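Local coordinates for protein beta-glucoside phosphorylase BglX (Unidentified, PDB 5VQE) that probably cleaves beta-glucosides by phosphorolysis, as a glycoside hydrolase family 3 beta-glycoside phosphorylase that holds a fluorinated glucose in its active-site pocket, at residues A[410-416]-A[442-448]; A[312-316]-A[346-350]; A[116-120]-A[171-175]. All blocks are in the same frame, centred on the assembly; numbering follows the deposited sequence.

Contact 1 of 3, residues A[410-416]-A[442-448]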
ATOM      1  N   THR A 410      25.579  25.994  15.236  1.00 25.31           N
ATOM      2  CA  THR A 410      26.206  24.689  14.985  1.00 20.94           C
ATOM      3  C   THR A 410      26.713  24.669  13.537  1.00 22.16           C
ATOM      4  O   THR A 410      26.011  24.232  12.621  1.00 21.51           O
ATOM      5  CB  THR A 410      25.234  23.543  15.252  1.00 19.80           C
ATOM      6  OG1 THR A 410      24.081  23.669  14.410  1.00 21.28           O
ATOM      7  CG2 THR A 410      24.788  23.518  16.715  1.00 20.90           C
ATOM      8  N   LYS A 411      27.961  25.103  13.345  1.00 21.82           N
ATOM      9  CA  LYS A 411      28.496  25.225  11.990  1.00 21.25           C
ATOM     10  C   LYS A 411      28.761  23.859  11.364  1.00 21.75           C
ATOM     11  O   LYS A 411      28.407  23.620  10.203  1.00 20.52           O
ATOM     12  CB  LYS A 411      29.776  26.067  12.002  1.00 20.21           C
ATOM     13  CG  LYS A 411      30.447  26.237  10.641  1.00 22.65           C
ATOM     14  CD  LYS A 411      29.609  27.050   9.649  1.00 27.22           C
ATOM     15  CE  LYS A 411      29.246  28.421  10.199  1.00 30.88           C
ATOM     16  NZ  LYS A 411      30.385  29.087  10.910  1.00 31.20           N
ATOM     17  N   ARG A 412      29.404  22.953  12.101  1.00 20.06           N
ATOM     18  CA  ARG A 412      29.884  21.699  11.533  1.00 17.87           C
ATOM     19  C   ARG A 412      28.921  20.565  11.876  1.00 15.56           C
ATOM     20  O   ARG A 412      28.650  20.302  13.051  1.00 18.29           O
ATOM     21  CB  ARG A 412      31.295  21.394  12.028  1.00 18.98           C
ATOM     22  CG  ARG A 412      32.316  22.447  11.610  1.00 18.54           C
ATOM     23  CD  ARG A 412      33.732  22.039  11.993  1.00 19.90           C
ATOM     24  NE  ARG A 412      34.149  20.839  11.274  1.00 18.39           N
ATOM     25  CZ  ARG A 412      34.720  20.833  10.074  1.00 21.63           C
ATOM     26  NH1 ARG A 412      34.963  21.972   9.434  1.00 21.62           N
ATOM     27  NH2 ARG A 412      35.042  19.678   9.511  1.00 21.63           N
ATOM     28  N   ILE A 413      28.415  19.897  10.845  1.00 14.85           N
ATOM     29  CA  ILE A 413      27.400  18.862  10.986  1.00 17.00           C
ATOM     30  C   ILE A 413      27.951  17.565  10.407  1.00 18.03           C
ATOM     31  O   ILE A 413      28.545  17.560   9.324  1.00 17.22           O
ATOM     32  CB  ILE A 413      26.085  19.254  10.276  1.00 18.42           C
ATOM     33  CG1 ILE A 413      25.422  20.427  10.997  1.00 20.33           C
ATOM     34  CG2 ILE A 413      25.130  18.057  10.205  1.00 16.85           C
ATOM     35  CD1 ILE A 413      24.209  20.980  10.274  1.00 18.95           C
ATOM     36  N   ILE A 414      27.744  16.470  11.128  1.00 13.39           N
ATOM     37  CA  ILE A 414      27.968  15.133  10.596  1.00 15.96           C
ATOM     38  C   ILE A 414      26.605  14.544  10.287  1.00 14.68           C
ATOM     39  O   ILE A 414      25.749  14.448  11.176  1.00 15.50           O
ATOM     40  CB  ILE A 414      28.748  14.241  11.576  1.00 20.15           C
ATOM     41  CG1 ILE A 414      30.201  14.711  11.693  1.00 21.09           C
ATOM     42  CG2 ILE A 414      28.725  12.794  11.101  1.00 15.54           C
ATOM     43  CD1 ILE A 414      31.014  13.947  12.759  1.00 24.17           C
ATOM     44  N   LEU A 415      26.404  14.144   9.035  1.00 15.69           N
ATOM     45  CA  LEU A 415      25.134  13.601   8.572  1.00 16.51           C
ATOM     46  C   LEU A 415      25.263  12.088   8.488  1.00 16.99           C
ATOM     47  O   LEU A 415      26.162  11.575   7.815  1.00 16.63           O
ATOM     48  CB  LEU A 415      24.748  14.182   7.213  1.00 14.46           C
ATOM     49  CG  LEU A 415      23.396  13.769   6.617  1.00 15.35           C
ATOM     50  CD1 LEU A 415      22.258  14.121   7.556  1.00 18.36           C
ATOM     51  CD2 LEU A 415      23.191  14.439   5.257  1.00 19.35           C
ATOM     52  N   VAL A 416      24.368  11.385   9.175  1.00 16.97           N
ATOM     53  CA  VAL A 416      24.441   9.938   9.334  1.00 15.89           C
ATOM     54  C   VAL A 416      23.218   9.357   8.651  1.00 13.99           C
ATOM     55  O   VAL A 416      22.087   9.531   9.127  1.00 14.14           O
ATOM     56  CB  VAL A 416      24.497   9.516  10.806  1.00 16.43           C
ATOM     57  CG1 VAL A 416      24.687   8.014  10.915  1.00 18.95           C
ATOM     58  CG2 VAL A 416      25.604  10.247  11.525  1.00 17.66           C
ATOM     59  N   GLY A 442      24.434  27.440   4.749  1.00 22.53           N
ATOM     60  CA  GLY A 442      25.664  27.870   5.391  1.00 22.95           C
ATOM     61  C   GLY A 442      26.284  26.855   6.328  1.00 24.46           C
ATOM     62  O   GLY A 442      27.301  27.164   6.960  1.00 17.96           O
ATOM     63  N   PHE A 443      25.716  25.661   6.455  1.00 21.85           N
ATOM     64  CA  PHE A 443      26.341  24.633   7.273  1.00 20.67           C
ATOM     65  C   PHE A 443      27.461  23.936   6.507  1.00 18.65           C
ATOM     66  O   PHE A 443      27.416  23.793   5.280  1.00 21.09           O
ATOM     67  CB  PHE A 443      25.314  23.588   7.719  1.00 19.88           C
ATOM     68  CG  PHE A 443      24.252  24.125   8.639  1.00 20.08           C
ATOM     69  CD1 PHE A 443      24.532  24.381   9.968  1.00 17.56           C
ATOM     70  CD2 PHE A 443      22.970  24.361   8.175  1.00 20.14           C
ATOM     71  CE1 PHE A 443      23.555  24.867  10.814  1.00 22.45           C
ATOM     72  CE2 PHE A 443      21.990  24.848   9.022  1.00 21.86           C
ATOM     73  CZ  PHE A 443      22.282  25.097  10.335  1.00 19.14           C
ATOM     74  N   ILE A 444      28.476  23.500   7.249  1.00 18.86           N
ATOM     75  CA  ILE A 444      29.460  22.557   6.738  1.00 16.39           C
ATOM     76  C   ILE A 444      28.997  21.164   7.133  1.00 19.46           C
ATOM     77  O   ILE A 444      28.737  20.902   8.312  1.00 18.60           O
ATOM     78  CB  ILE A 444      30.862  22.867   7.285  1.00 18.04           C
ATOM     79  CG1 ILE A 444      31.350  24.201   6.714  1.00 22.21           C
ATOM     80  CG2 ILE A 444      31.830  21.743   6.948  1.00 20.16           C
ATOM     81  CD1 ILE A 444      32.632  24.697   7.320  1.00 25.20           C
ATOM     82  N   VAL A 445      28.859  20.281   6.148  1.00 16.29           N
ATOM     83  CA  VAL A 445      28.227  18.981   6.352  1.00 17.28           C
ATOM     84  C   VAL A 445      29.094  17.901   5.731  1.00 20.00           C
ATOM     85  O   VAL A 445      29.327  17.911   4.516  1.00 21.83           O
ATOM     86  CB  VAL A 445      26.813  18.929   5.751  1.00 20.96           C
ATOM     87  CG1 VAL A 445      26.107  17.626   6.168  1.00 19.16           C
ATOM     88  CG2 VAL A 445      26.003  20.129   6.192  1.00 17.42           C
ATOM     89  N   HIS A 446      29.554  16.960   6.558  1.00 16.99           N
ATOM     90  CA  HIS A 446      30.234  15.763   6.091  1.00 14.30           C
ATOM     91  C   HIS A 446      29.393  14.536   6.410  1.00 17.74           C
ATOM     92  O   HIS A 446      28.660  14.506   7.402  1.00 16.67           O
ATOM     93  CB  HIS A 446      31.609  15.587   6.747  1.00 18.52           C
ATOM     94  CG  HIS A 446      32.613  16.622   6.354  1.00 18.47           C
ATOM     95  ND1 HIS A 446      32.685  17.856   6.962  1.00 22.72           N
ATOM     96  CD2 HIS A 446      33.593  16.603   5.421  1.00 22.49           C
ATOM     97  CE1 HIS A 446      33.667  18.554   6.418  1.00 21.18           C
ATOM     98  NE2 HIS A 446      34.232  17.816   5.481  1.00 23.88           N
ATOM     99  N   TRP A 447      29.501  13.526   5.556  1.00 16.43           N
ATOM    100  CA  TRP A 447      28.916  12.230   5.864  1.00 19.71           C
ATOM    101  C   TRP A 447      29.701  11.561   6.991  1.00 19.92           C
ATOM    102  O   TRP A 447      30.907  11.769   7.139  1.00 19.49           O
ATOM    103  CB  TRP A 447      28.939  11.309   4.649  1.00 19.66           C
ATOM    104  CG  TRP A 447      28.205  11.761   3.406  1.00 19.49           C
ATOM    105  CD1 TRP A 447      28.772  12.155   2.227  1.00 24.24           C
ATOM    106  CD2 TRP A 447      26.786  11.796   3.198  1.00 18.13           C
ATOM    107  NE1 TRP A 447      27.794  12.452   1.307  1.00 24.47           N
ATOM    108  CE2 TRP A 447      26.568  12.239   1.877  1.00 21.97           C
ATOM    109  CE3 TRP A 447      25.681  11.511   4.003  1.00 20.43           C
ATOM    110  CZ2 TRP A 447      25.294  12.405   1.345  1.00 23.82           C
ATOM    111  CZ3 TRP A 447      24.414  11.676   3.470  1.00 22.74           C
ATOM    112  CH2 TRP A 447      24.232  12.119   2.156  1.00 22.57           C
ATOM    113  N   PHE A 448      29.006  10.721   7.762  1.00 16.74           N
ATOM    114  CA  PHE A 448      29.656   9.956   8.823  1.00 19.14           C
ATOM    115  C   PHE A 448      30.889   9.231   8.314  1.00 21.31           C
ATOM    116  O   PHE A 448      31.904   9.137   9.013  1.00 18.83           O
ATOM    117  CB  PHE A 448      28.674   8.940   9.400  1.00 18.08           C
ATOM    118  CG  PHE A 448      29.224   8.143  10.553  1.00 19.19           C
ATOM    119  CD1 PHE A 448      29.704   6.858  10.361  1.00 20.76           C
ATOM    120  CD2 PHE A 448      29.256   8.680  11.826  1.00 18.48           C
ATOM    121  CE1 PHE A 448      30.207   6.120  11.424  1.00 23.49           C
ATOM    122  CE2 PHE A 448      29.762   7.955  12.887  1.00 20.15           C
ATOM    123  CZ  PHE A 448      30.235   6.670  12.686  1.00 19.57           C
TER
HETATM  124  O   HOH W   1      31.168  18.762   9.146  1.00 20.24           O

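Contact 2 of 3, residues A[312-316]-A[346-350]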
ATOM      1  N   GLY A 312     -15.730 -17.905  -1.507  1.00 11.39           N
ATOM      2  CA  GLY A 312     -16.247 -16.551  -1.560  1.00 11.82           C
ATOM      3  C   GLY A 312     -15.430 -15.534  -2.329  1.00 11.30           C
ATOM      4  O   GLY A 312     -15.904 -14.419  -2.566  1.00 13.34           O
ATOM      5  N   ALA A 313     -14.211 -15.887  -2.723  1.00 10.40           N
ATOM      6  CA  ALA A 313     -13.415 -14.996  -3.555  1.00 11.93           C
ATOM      7  C   ALA A 313     -13.935 -15.015  -4.985  1.00 10.59           C
ATOM      8  O   ALA A 313     -14.302 -16.066  -5.512  1.00 11.66           O
ATOM      9  CB  ALA A 313     -11.946 -15.409  -3.524  1.00 12.65           C
ATOM     10  N   ASP A 314     -13.982 -13.840  -5.609  1.00 11.44           N
ATOM     11  CA  ASP A 314     -14.378 -13.747  -7.007  1.00 12.22           C
ATOM     12  C   ASP A 314     -13.194 -13.821  -7.954  1.00 11.20           C
ATOM     13  O   ASP A 314     -13.359 -14.244  -9.109  1.00 10.11           O
ATOM     14  CB  ASP A 314     -15.138 -12.440  -7.260  1.00 12.13           C
ATOM     15  CG  ASP A 314     -16.390 -12.323  -6.416  1.00 15.42           C
ATOM     16  OD1 ASP A 314     -17.156 -13.314  -6.347  1.00 13.15           O
ATOM     17  OD2 ASP A 314     -16.602 -11.247  -5.814  1.00 13.63           O
ATOM     18  N   MET A 315     -12.007 -13.436  -7.492  1.00 10.17           N
ATOM     19  CA  MET A 315     -10.834 -13.363  -8.349  1.00 12.44           C
ATOM     20  C   MET A 315      -9.577 -13.772  -7.596  1.00 14.16           C
ATOM     21  O   MET A 315      -9.379 -13.400  -6.431  1.00 11.01           O
ATOM     22  CB  MET A 315     -10.705 -11.944  -8.910  1.00 11.37           C
ATOM     23  CG  MET A 315      -9.452 -11.656  -9.684  1.00 17.84           C
ATOM     24  SD  MET A 315      -9.546 -10.117 -10.638  1.00 23.14           S
ATOM     25  CE  MET A 315     -11.250  -9.988 -11.050  1.00 11.90           C
ATOM     26  N   LEU A 316      -8.735 -14.549  -8.283  1.00 11.24           N
ATOM     27  CA  LEU A 316      -7.420 -14.931  -7.792  1.00 10.97           C
ATOM     28  C   LEU A 316      -6.396 -13.955  -8.339  1.00 13.77           C
ATOM     29  O   LEU A 316      -6.328 -13.737  -9.555  1.00 11.76           O
ATOM     30  CB  LEU A 316      -7.059 -16.352  -8.232  1.00 11.56           C
ATOM     31  CG  LEU A 316      -7.924 -17.477  -7.661  1.00 18.90           C
ATOM     32  CD1 LEU A 316      -7.884 -18.704  -8.558  1.00 19.56           C
ATOM     33  CD2 LEU A 316      -7.455 -17.844  -6.275  1.00 17.00           C
ATOM     34  N   ALA A 346     -19.231 -15.746  -9.504  1.00 13.75           N
ATOM     35  CA  ALA A 346     -17.989 -14.983  -9.472  1.00 14.31           C
ATOM     36  C   ALA A 346     -17.803 -14.194 -10.761  1.00 13.42           C
ATOM     37  O   ALA A 346     -17.507 -12.994 -10.736  1.00 12.53           O
ATOM     38  CB  ALA A 346     -16.811 -15.929  -9.236  1.00 12.82           C
ATOM     39  N   VAL A 347     -17.976 -14.855 -11.908  1.00 13.75           N
ATOM     40  CA  VAL A 347     -17.784 -14.182 -13.188  1.00 10.75           C
ATOM     41  C   VAL A 347     -18.814 -13.082 -13.380  1.00 12.45           C
ATOM     42  O   VAL A 347     -18.514 -12.043 -13.978  1.00 14.17           O
ATOM     43  CB  VAL A 347     -17.826 -15.210 -14.333  1.00 13.11           C
ATOM     44  CG1 VAL A 347     -17.824 -14.514 -15.679  1.00 15.12           C
ATOM     45  CG2 VAL A 347     -16.642 -16.135 -14.221  1.00 13.36           C
ATOM     46  N   ALA A 348     -20.036 -13.278 -12.884  1.00 10.51           N
ATOM     47  CA  ALA A 348     -21.037 -12.223 -12.986  1.00 12.83           C
ATOM     48  C   ALA A 348     -20.576 -10.961 -12.267  1.00 13.48           C
ATOM     49  O   ALA A 348     -20.786  -9.846 -12.757  1.00 11.29           O
ATOM     50  CB  ALA A 348     -22.372 -12.700 -12.422  1.00 12.73           C
ATOM     51  N   ARG A 349     -19.946 -11.112 -11.100  1.00 10.65           N
ATOM     52  CA  ARG A 349     -19.487  -9.937 -10.371  1.00 10.06           C
ATOM     53  C   ARG A 349     -18.273  -9.303 -11.040  1.00 11.76           C
ATOM     54  O   ARG A 349     -18.082  -8.086 -10.941  1.00 10.85           O
ATOM     55  CB  ARG A 349     -19.172 -10.304  -8.919  1.00 13.76           C
ATOM     56  CG  ARG A 349     -20.372 -10.204  -7.995  1.00 12.44           C
ATOM     57  CD  ARG A 349     -19.950 -10.152  -6.542  1.00 14.13           C
ATOM     58  NE  ARG A 349     -21.062  -9.820  -5.651  1.00 14.98           N
ATOM     59  CZ  ARG A 349     -21.801 -10.711  -4.987  1.00 16.18           C
ATOM     60  NH1 ARG A 349     -21.574 -12.007  -5.108  1.00 14.77           N
ATOM     61  NH2 ARG A 349     -22.779 -10.299  -4.198  1.00 13.05           N
ATOM     62  N   ILE A 350     -17.453 -10.102 -11.724  1.00 10.65           N
ATOM     63  CA  ILE A 350     -16.330  -9.562 -12.488  1.00 11.09           C
ATOM     64  C   ILE A 350     -16.834  -8.774 -13.688  1.00 13.59           C
ATOM     65  O   ILE A 350     -16.463  -7.614 -13.902  1.00 11.17           O
ATOM     66  CB  ILE A 350     -15.400 -10.706 -12.931  1.00 10.80           C
ATOM     67  CG1 ILE A 350     -14.813 -11.413 -11.707  1.00 11.01           C
ATOM     68  CG2 ILE A 350     -14.306 -10.180 -13.838  1.00 11.25           C
ATOM     69  CD1 ILE A 350     -14.118 -12.701 -12.026  1.00 10.87           C
TER
HETATM   70  O   HOH W   2     -19.836 -13.387  -6.870  1.00 10.30           O

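Contact 3 of 3, residues A[116-120]-A[171-175]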
ATOM      1  N   VAL A 116      -0.079  11.535   5.147  1.00 13.91           N
ATOM      2  CA  VAL A 116      -1.396  12.130   4.949  1.00 12.88           C
ATOM      3  C   VAL A 116      -2.178  12.160   6.255  1.00 13.87           C
ATOM      4  O   VAL A 116      -2.836  13.155   6.581  1.00 14.12           O
ATOM      5  CB  VAL A 116      -2.150  11.350   3.861  1.00 12.82           C
ATOM      6  CG1 VAL A 116      -3.633  11.754   3.821  1.00 14.57           C
ATOM      7  CG2 VAL A 116      -1.475  11.576   2.516  1.00 14.99           C
ATOM      8  N   ALA A 117      -2.149  11.057   7.010  1.00 13.25           N
ATOM      9  CA  ALA A 117      -2.902  11.000   8.259  1.00 13.63           C
ATOM     10  C   ALA A 117      -2.387  12.020   9.266  1.00 13.03           C
ATOM     11  O   ALA A 117      -3.169  12.569  10.052  1.00 15.81           O
ATOM     12  CB  ALA A 117      -2.823   9.600   8.861  1.00 12.78           C
ATOM     13  N   ALA A 118      -1.075  12.269   9.266  1.00 13.30           N
ATOM     14  CA  ALA A 118      -0.497  13.240  10.192  1.00 13.31           C
ATOM     15  C   ALA A 118      -0.988  14.660   9.923  1.00 15.43           C
ATOM     16  O   ALA A 118      -0.979  15.495  10.838  1.00 19.41           O
ATOM     17  CB  ALA A 118       1.025  13.184  10.114  1.00 17.60           C
ATOM     18  N   THR A 119      -1.407  14.970   8.690  1.00 16.14           N
ATOM     19  CA  THR A 119      -2.039  16.269   8.454  1.00 14.86           C
ATOM     20  C   THR A 119      -3.364  16.386   9.197  1.00 17.74           C
ATOM     21  O   THR A 119      -3.822  17.506   9.457  1.00 14.28           O
ATOM     22  CB  THR A 119      -2.296  16.530   6.960  1.00 15.30           C
ATOM     23  OG1 THR A 119      -3.430  15.772   6.509  1.00 13.55           O
ATOM     24  CG2 THR A 119      -1.076  16.198   6.095  1.00 15.95           C
ATOM     25  N   ASP A 120      -3.975  15.253   9.542  1.00 15.24           N
ATOM     26  CA  ASP A 120      -5.314  15.184  10.140  1.00 16.25           C
ATOM     27  C   ASP A 120      -6.340  15.985   9.343  1.00 19.57           C
ATOM     28  O   ASP A 120      -7.321  16.487   9.892  1.00 18.98           O
ATOM     29  CB  ASP A 120      -5.305  15.633  11.600  1.00 20.88           C
ATOM     30  CG  ASP A 120      -6.469  15.053  12.389  1.00 26.43           C
ATOM     31  OD1 ASP A 120      -6.968  13.965  12.016  1.00 21.01           O
ATOM     32  OD2 ASP A 120      -6.896  15.684  13.377  1.00 28.31           O
ATOM     33  N   ARG A 171     -10.025   7.936  12.455  1.00 13.11           N
ATOM     34  CA  ARG A 171      -9.245   8.644  11.443  1.00 14.08           C
ATOM     35  C   ARG A 171      -9.065   7.783  10.194  1.00 14.34           C
ATOM     36  O   ARG A 171      -9.131   8.289   9.066  1.00 12.11           O
ATOM     37  CB  ARG A 171      -7.889   9.071  12.018  1.00 15.32           C
ATOM     38  CG  ARG A 171      -7.047   9.866  11.037  1.00 14.77           C
ATOM     39  CD  ARG A 171      -5.781  10.485  11.648  1.00 17.06           C
ATOM     40  NE  ARG A 171      -6.062  11.391  12.764  1.00 15.85           N
ATOM     41  CZ  ARG A 171      -5.851  11.115  14.049  1.00 23.38           C
ATOM     42  NH1 ARG A 171      -5.342   9.949  14.427  1.00 15.58           N
ATOM     43  NH2 ARG A 171      -6.141  12.024  14.973  1.00 27.42           N
ATOM     44  N   ILE A 172      -8.844   6.479  10.372  1.00  9.99           N
ATOM     45  CA  ILE A 172      -8.753   5.577   9.227  1.00  9.02           C
ATOM     46  C   ILE A 172     -10.015   5.676   8.380  1.00 12.20           C
ATOM     47  O   ILE A 172      -9.946   5.762   7.145  1.00 11.24           O
ATOM     48  CB  ILE A 172      -8.500   4.134   9.700  1.00 11.98           C
ATOM     49  CG1 ILE A 172      -7.127   4.038  10.376  1.00 11.66           C
ATOM     50  CG2 ILE A 172      -8.562   3.159   8.531  1.00  9.95           C
ATOM     51  CD1 ILE A 172      -6.981   2.848  11.310  1.00 14.92           C
ATOM     52  N   ILE A 173     -11.187   5.649   9.030  1.00 10.94           N
ATOM     53  CA  ILE A 173     -12.454   5.744   8.305  1.00 11.80           C
ATOM     54  C   ILE A 173     -12.525   7.057   7.536  1.00 12.61           C
ATOM     55  O   ILE A 173     -12.872   7.078   6.348  1.00 13.50           O
ATOM     56  CB  ILE A 173     -13.642   5.585   9.277  1.00 11.89           C
ATOM     57  CG1 ILE A 173     -13.687   4.152   9.828  1.00 12.51           C
ATOM     58  CG2 ILE A 173     -14.964   5.940   8.607  1.00 14.54           C
ATOM     59  CD1 ILE A 173     -14.662   3.942  10.984  1.00 18.45           C
ATOM     60  N   ARG A 174     -12.199   8.177   8.198  1.00 13.78           N
ATOM     61  CA  ARG A 174     -12.254   9.482   7.534  1.00 15.51           C
ATOM     62  C   ARG A 174     -11.347   9.511   6.312  1.00 14.50           C
ATOM     63  O   ARG A 174     -11.751   9.934   5.221  1.00 15.03           O
ATOM     64  CB  ARG A 174     -11.822  10.604   8.487  1.00 16.00           C
ATOM     65  CG  ARG A 174     -12.708  10.868   9.665  1.00 26.21           C
ATOM     66  CD  ARG A 174     -12.439  12.262  10.243  1.00 20.05           C
ATOM     67  NE  ARG A 174     -11.132  12.423  10.888  1.00 23.32           N
ATOM     68  CZ  ARG A 174     -10.846  12.018  12.125  1.00 26.87           C
ATOM     69  NH1 ARG A 174     -11.760  11.384  12.861  1.00 23.32           N
ATOM     70  NH2 ARG A 174      -9.635  12.234  12.626  1.00 26.11           N
ATOM     71  N   MET A 175     -10.099   9.090   6.494  1.00 11.91           N
ATOM     72  CA  MET A 175      -9.097   9.213   5.445  1.00 10.94           C
ATOM     73  C   MET A 175      -9.396   8.271   4.288  1.00 11.57           C
ATOM     74  O   MET A 175      -9.276   8.652   3.118  1.00 12.94           O
ATOM     75  CB  MET A 175      -7.714   8.932   6.030  1.00 10.55           C
ATOM     76  CG  MET A 175      -7.270   9.933   7.090  1.00 15.02           C
ATOM     77  SD  MET A 175      -6.752  11.471   6.320  1.00 15.74           S
ATOM     78  CE  MET A 175      -6.560  12.568   7.739  1.00 17.43           C
TER
HETATM   79  O   HOH W   3      -9.363  13.864   9.855  1.00 24.06           O

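Contact 1 of 3, residues A[410-416]-A[442-448]
Ile413, Leu415 and Ile444 bury the most surface where strand 412-416 pairs with strand 444-447. The strands run in the same direction, and their axes come within 4.6 Å. Ile444 is gripped twice through its backbone. Its N donates to Lys411 O, and Ile444 O accepts from Ile413 N at 2.7 Å. The ladder continues from His446 N to Ile413 O, from Leu415 N to His446 O and from Phe448 N to Leu415 O. The Leu415 bond is nearly straight, at 171° about its hydrogen. The Phe448 bond is more bent, at 144°, where the second strand has ended.

One face of the pair is largely apolar. Ile413 CG1 lies beside its own backbone N (chi1 -68°), and this carries CD1 over the face of the Phe443 ring. The CH-pi distance from Ile413 CD1 to the centroid of the Phe443 ring is 3.8 Å. Leu415 and Trp447 run alongside each other, with Leu415 CD2 3.5 Å from Trp447 CZ3. Leu415 CB also rests on Val445 CG1. Helix 429-441 covers this face through Phe434, Leu438 and Lys435, completing a beta-alpha-beta unit; Lys435 makes a cation-pi contact with Trp447.

Ile444 belongs to the other face, with Arg412, Ile414 and His446. Its CG2 sits over one face of the Arg412 guanidinium, 4.0 Å from Arg412 NH1. Arg412 NE is bonded to Asp466 O. A water donates to Ile413 O at 2.9 Å and is also hydrogen-bonded to His446 ND1, 2.8 Å away in the plane of the imidazole.

Strand 444-447 is an outermost strand of its mixed sheet. The chemistry fits that place: mostly aliphatic and aromatic groups fill the side under the helix. On the other side Ile414 is buried, while Ile444, Arg412 and His446 are more exposed.

Contact 2 of 3, residues A[312-316]-A[346-350]
Asp314 holds its CG beside its own backbone N (chi1 -60°), and this carries the carboxylate against helix 340-356. There Asp314 OD1 lies 3.6 Å from Ala346 CA, and Asp314 OD2 lies 3.6 Å from Arg349 CD. Met315 sets out with CG anti to the backbone N (chi1 173°) and bends only at its last torsion (chi3 -31°). The bend turns Met315 CE onto Ile350 CG1, 3.9 Å away.

Asp314 and Arg349 have opposite charges but do not touch through their charged atoms. Asp314 OD2 and Arg349 NE stay 4.7 Å apart. A water bridges the two side chains. It donates to Asp314 OD1 at 2.7 Å and accepts from Arg349 NH1 at 2.8 Å, lying in the guanidinium plane. Arg349 NH2 is held separately, by Asn282 OD1. The carboxylate is buried but richly held. Arg342 makes a salt bridge to OD1, and OD2 takes a salt bridge from Arg276 and a hydrogen bond from Ile285 N. Such surroundings would be expected to keep the aspartate ionised.

The backbone of Asp314 is less well served. Its carbonyl O is buried with no polar partner in the model, and Ile350 CD1 packs 3.4 Å from Asp314 O. The CB of Ala346 lies near the same oxygen.

The contact joins the wall of the TIM-barrel domain to the helix outside it. Gly312, with positive phi, closes helix 301-310 in a Schellman motif, and the chain then turns into strand 316-317. Backbone hydrogen bonds from Asp314 and Met315 to strand 284-287, and from Leu316 to Leu37 and Cys39, set residues 314-316 between strands 284-287 and 38-42. Helix 340-356 packs against this stretch through Ala346, Arg349 and Ile350.

Contact 3 of 3, residues A[116-120]-A[171-175]
Met175 makes the tight part of this contact, reaching out of its helix to the end of helix 113-119. Its chain bends at chi2 (-76°). Met175 CE then meets Asp120 CA at 3.8 Å, and Met175 SD lies 4.0 Å from Val116 CG1. The Val116 and Met175 side chains pass each other head to tail. Ala125 and Tyr165 also touch Met175 in this buried part.

Within the TIM-barrel domain, the contact ties the C-terminal end of helix 113-119 to helix 169-184. The tie is a salt-bridge network. Asp120, the first residue beyond the shorter helix, has positive phi and offers one oxygen to two arginines. Arg171 NE bonds Asp120 OD1 at 2.8 Å and 173°, coming from above the carboxylate plane. Arg174 NH2 reaches the syn lone pair of the same Asp120 OD1, at 3.2 Å and a more bent 148°. Arg171 CA covers one face of the Arg174 guanidinium.

The looser side is polar and partly exposed. A water there, in the plane of the Arg174 guanidinium, donates to Asp120 OD1 at 3.2 Å.

How the contacts relate
Contact 3 comes first along the chain, then contact 2, then contact 1, each closing before the next opens. Contacts 2 and 3 both belong to the TIM-barrel domain, with centres 31 Å apart. Contact 2 lies beside strands 284-287 and 316-317, and its Met315 side chain is about 10 Å from the bound sugar. Contact 3 joins two helices of the same domain. Contact 1 lies in the later mixed sheet, 57 Å from contact 2 and 35 Å from contact 3, centre to centre. Contacts 1 and 2 are on opposite sides of the chain's centre. Contacts 2 and 3 thus fix two places within the TIM-barrel domain, while contact 1 builds the edge of the separate mixed sheet.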